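Long-range contact in dioxygenase (Pseudomonas brassicacearum, PDB 5V2D), which probably cleaves the central double bond of lignostilbenes with molecular oxygen, using an iron ion held by four histidines: residues F201-K206 and A236-F241. Sequence-based numbering, arbitrary orientation.
With FE (Fe (III) ion), chain E.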
ATOM      1  N   PHE A 201       4.590 -12.423  -5.046  1.00 26.98           N
ATOM      2  CA  PHE A 201       5.342 -13.248  -4.108  1.00 26.53           C
ATOM      3  C   PHE A 201       4.467 -13.551  -2.910  1.00 27.67           C
ATOM      4  O   PHE A 201       3.365 -12.983  -2.775  1.00 25.38           O
ATOM      5  CB  PHE A 201       6.656 -12.595  -3.715  1.00 24.83           C
ATOM      6  CG  PHE A 201       6.500 -11.422  -2.796  1.00 26.70           C
ATOM      7  CD1 PHE A 201       6.557 -11.600  -1.366  1.00 26.89           C
ATOM      8  CD2 PHE A 201       6.283 -10.158  -3.282  1.00 27.23           C
ATOM      9  CE1 PHE A 201       6.347 -10.529  -0.532  1.00 26.30           C
ATOM     10  CE2 PHE A 201       6.100  -9.070  -2.413  1.00 25.59           C
ATOM     11  CZ  PHE A 201       6.142  -9.242  -1.053  1.00 26.92           C
ATOM     12  N   SER A 202       4.953 -14.418  -2.026  1.00 27.93           N
ATOM     13  CA  SER A 202       4.266 -14.751  -0.755  1.00 29.22           C
ATOM     14  C   SER A 202       5.312 -14.920   0.365  1.00 30.22           C
ATOM     15  O   SER A 202       6.405 -15.465   0.099  1.00 33.37           O
ATOM     16  CB  SER A 202       3.502 -16.050  -0.939  1.00 30.83           C
ATOM     17  OG  SER A 202       3.131 -16.597   0.328  1.00 31.63           O
ATOM     18  N   TYR A 203       5.059 -14.369   1.552  1.00 26.51           N
ATOM     19  CA  TYR A 203       5.837 -14.695   2.743  1.00 26.10           C
ATOM     20  C   TYR A 203       4.877 -15.362   3.758  1.00 26.35           C
ATOM     21  O   TYR A 203       3.648 -15.322   3.590  1.00 29.04           O
ATOM     22  CB  TYR A 203       6.620 -13.518   3.336  1.00 26.24           C
ATOM     23  CG  TYR A 203       5.764 -12.523   4.093  1.00 25.27           C
ATOM     24  CD1 TYR A 203       5.084 -11.504   3.402  1.00 27.04           C
ATOM     25  CD2 TYR A 203       5.653 -12.594   5.444  1.00 28.69           C
ATOM     26  CE1 TYR A 203       4.313 -10.587   4.051  1.00 28.27           C
ATOM     27  CE2 TYR A 203       4.856 -11.690   6.164  1.00 28.40           C
ATOM     28  CZ  TYR A 203       4.196 -10.693   5.486  1.00 29.01           C
ATOM     29  OH  TYR A 203       3.441  -9.776   6.216  1.00 27.79           O
ATOM     30  N   GLU A 204       5.439 -15.991   4.787  1.00 28.38           N
ATOM     31  CA  GLU A 204       4.706 -16.946   5.612  1.00 30.48           C
ATOM     32  C   GLU A 204       3.913 -17.896   4.741  1.00 28.68           C
ATOM     33  O   GLU A 204       2.710 -18.187   4.930  1.00 30.77           O
ATOM     34  CB  GLU A 204       3.819 -16.216   6.637  1.00 31.29           C
ATOM     35  CG  GLU A 204       4.659 -15.525   7.747  1.00 32.67           C
ATOM     36  CD  GLU A 204       3.753 -14.908   8.811  1.00 34.08           C
ATOM     37  OE1 GLU A 204       3.062 -15.639   9.572  1.00 33.66           O
ATOM     38  OE2 GLU A 204       3.725 -13.650   8.874  1.00 33.19           O
ATOM     39  N   ALA A 205       4.592 -18.385   3.726  1.00 29.81           N
ATOM     40  CA  ALA A 205       3.920 -18.998   2.584  1.00 30.36           C
ATOM     41  C   ALA A 205       3.371 -20.384   2.888  1.00 31.75           C
ATOM     42  O   ALA A 205       2.564 -20.909   2.085  1.00 31.40           O
ATOM     43  CB  ALA A 205       4.846 -19.064   1.420  1.00 30.65           C
ATOM     44  N   LYS A 206       3.803 -20.992   4.004  1.00 31.92           N
ATOM     45  CA  LYS A 206       3.174 -22.256   4.438  1.00 35.21           C
ATOM     46  C   LYS A 206       2.469 -22.154   5.750  1.00 35.83           C
ATOM     47  O   LYS A 206       2.253 -23.184   6.397  1.00 36.45           O
ATOM     48  CB  LYS A 206       4.261 -23.347   4.517  1.00 38.94           C
ATOM     49  CG  LYS A 206       4.840 -23.618   3.160  1.00 40.26           C
ATOM     50  CD  LYS A 206       5.797 -24.799   3.215  1.00 44.42           C
ATOM     51  CE  LYS A 206       6.149 -25.190   1.779  1.00 48.75           C
ATOM     52  NZ  LYS A 206       7.240 -26.189   1.817  1.00 49.43           N
ATOM     53  N   ALA A 236       9.731 -13.126   8.715  1.00 32.30           N
ATOM     54  CA  ALA A 236       9.668 -11.706   8.860  1.00 30.94           C
ATOM     55  C   ALA A 236       8.740 -11.082   7.851  1.00 29.95           C
ATOM     56  O   ALA A 236       8.508 -11.662   6.756  1.00 30.84           O
ATOM     57  CB  ALA A 236      11.062 -11.115   8.689  1.00 35.44           C
ATOM     58  N   MET A 237       8.331  -9.849   8.148  1.00 27.35           N
ATOM     59  CA  MET A 237       7.425  -9.118   7.207  1.00 27.78           C
ATOM     60  C   MET A 237       8.170  -8.836   5.904  1.00 29.22           C
ATOM     61  O   MET A 237       9.268  -8.249   5.910  1.00 28.46           O
ATOM     62  CB  MET A 237       6.959  -7.807   7.789  1.00 29.01           C
ATOM     63  CG  MET A 237       5.970  -7.065   6.856  1.00 28.87           C
ATOM     64  SD  MET A 237       5.462  -5.432   7.478  1.00 30.98           S
ATOM     65  CE  MET A 237       4.240  -6.029   8.590  1.00 31.59           C
ATOM     66  N   VAL A 238       7.566  -9.223   4.790  1.00 28.25           N
ATOM     67  CA  VAL A 238       8.010  -8.775   3.467  1.00 26.92           C
ATOM     68  C   VAL A 238       6.808  -8.072   2.847  1.00 26.68           C
ATOM     69  O   VAL A 238       5.903  -8.728   2.202  1.00 27.36           O
ATOM     70  CB  VAL A 238       8.487  -9.908   2.581  1.00 26.30           C
ATOM     71  CG1 VAL A 238       9.111  -9.344   1.305  1.00 26.60           C
ATOM     72  CG2 VAL A 238       9.557 -10.729   3.284  1.00 26.91           C
ATOM     73  N   HIS A 239       6.781  -6.749   3.037  1.00 26.22           N
ATOM     74  CA  HIS A 239       5.581  -5.997   2.634  1.00 25.29           C
ATOM     75  C   HIS A 239       5.561  -5.755   1.118  1.00 24.19           C
ATOM     76  O   HIS A 239       4.549  -5.968   0.439  1.00 24.96           O
ATOM     77  CB  HIS A 239       5.411  -4.710   3.467  1.00 23.99           C
ATOM     78  CG  HIS A 239       4.190  -3.917   3.081  1.00 23.09           C
ATOM     79  ND1 HIS A 239       2.911  -4.422   3.218  1.00 23.24           N
ATOM     80  CD2 HIS A 239       4.073  -2.731   2.430  1.00 22.83           C
ATOM     81  CE1 HIS A 239       2.046  -3.529   2.772  1.00 24.66           C
ATOM     82  NE2 HIS A 239       2.728  -2.513   2.268  1.00 24.26           N
ATOM     83  N   ASP A 240       6.669  -5.195   0.613  1.00 26.11           N
ATOM     84  CA  ASP A 240       6.805  -4.814  -0.784  1.00 26.35           C
ATOM     85  C   ASP A 240       8.004  -5.569  -1.318  1.00 26.44           C
ATOM     86  O   ASP A 240       8.717  -6.213  -0.572  1.00 23.96           O
ATOM     87  CB  ASP A 240       6.951  -3.284  -0.853  1.00 27.83           C
ATOM     88  CG  ASP A 240       6.585  -2.677  -2.222  1.00 27.21           C
ATOM     89  OD1 ASP A 240       6.513  -3.432  -3.240  1.00 26.94           O
ATOM     90  OD2 ASP A 240       6.437  -1.409  -2.280  1.00 27.26           O
ATOM     91  N   PHE A 241       8.222  -5.536  -2.609  1.00 26.12           N
ATOM     92  CA  PHE A 241       9.407  -6.161  -3.207  1.00 25.07           C
ATOM     93  C   PHE A 241       9.808  -5.389  -4.439  1.00 26.45           C
ATOM     94  O   PHE A 241       9.258  -4.370  -4.703  1.00 24.12           O
ATOM     95  CB  PHE A 241       9.188  -7.675  -3.456  1.00 25.49           C
ATOM     96  CG  PHE A 241       8.503  -8.029  -4.733  1.00 26.81           C
ATOM     97  CD1 PHE A 241       7.324  -7.479  -5.084  1.00 25.50           C
ATOM     98  CD2 PHE A 241       9.057  -8.976  -5.577  1.00 30.11           C
ATOM     99  CE1 PHE A 241       6.647  -7.885  -6.245  1.00 28.41           C
ATOM    100  CE2 PHE A 241       8.411  -9.368  -6.773  1.00 30.12           C
ATOM    101  CZ  PHE A 241       7.221  -8.815  -7.104  1.00 29.17           C
TER
HETATM  102 FE    FE E 500       1.962  -1.019   1.057  1.00 21.77          FE
HETATM  103  O   HOH W   1       0.969  -0.340   2.733  1.00 26.53           O
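Phe201 to Tyr203 run nearly antiparallel to the loop 236-241, their end-to-end directions 167° apart, and Tyr203 lies nearest Val238 with CA atoms 6.3 Å apart; no hydrogen bond crosses, and the two are held by aromatic rings packed on loop backbone and side chains. Tyr203 lays one face of its ring on the peptide between Met237 and Val238: Val238 N sits over the ring centre, and Met237 CA makes an off-centre CH-pi contact 4.2 Å from the centroid. Val238 O approaches two rings, lying 3.1 Å from Tyr203 CE1 and in the plane of the Phe201 ring at its edge, 3.3 Å from Phe201 CE1. The Val238 side chain fits against both, CG1 touching Phe201 CE1 at 3.5 Å and CB facing Tyr203 CD1. With CG of Phe201 between the backbone N and carbonyl carbon (chi1 73°), this rotation sets the ring against Phe241, where CD2 lies over one face of that ring, offset to the rim; the ring planes are inclined at 54°. Beyond these rings, His239 NE2 binds the iron at 2.1 Å, alongside His188, His304, His495 and a water. Glu156 hydrogen-bonds Tyr203 OH with OE2 and His239 ND1 with OE1, linking Tyr203 to the second shell of the metal. Replacing Tyr203 by alanine would probably take away the ring packed on the Met237-Val238 peptide and leave Glu156 OE2 without its phenol partner. As in carotenoid cleavage oxygenases, whose seven-bladed beta-propeller holds the iron on its axis, the contact ties strand 198-203 of one blade to the iron-binding connection into the next, strands 242-243 and 247-252.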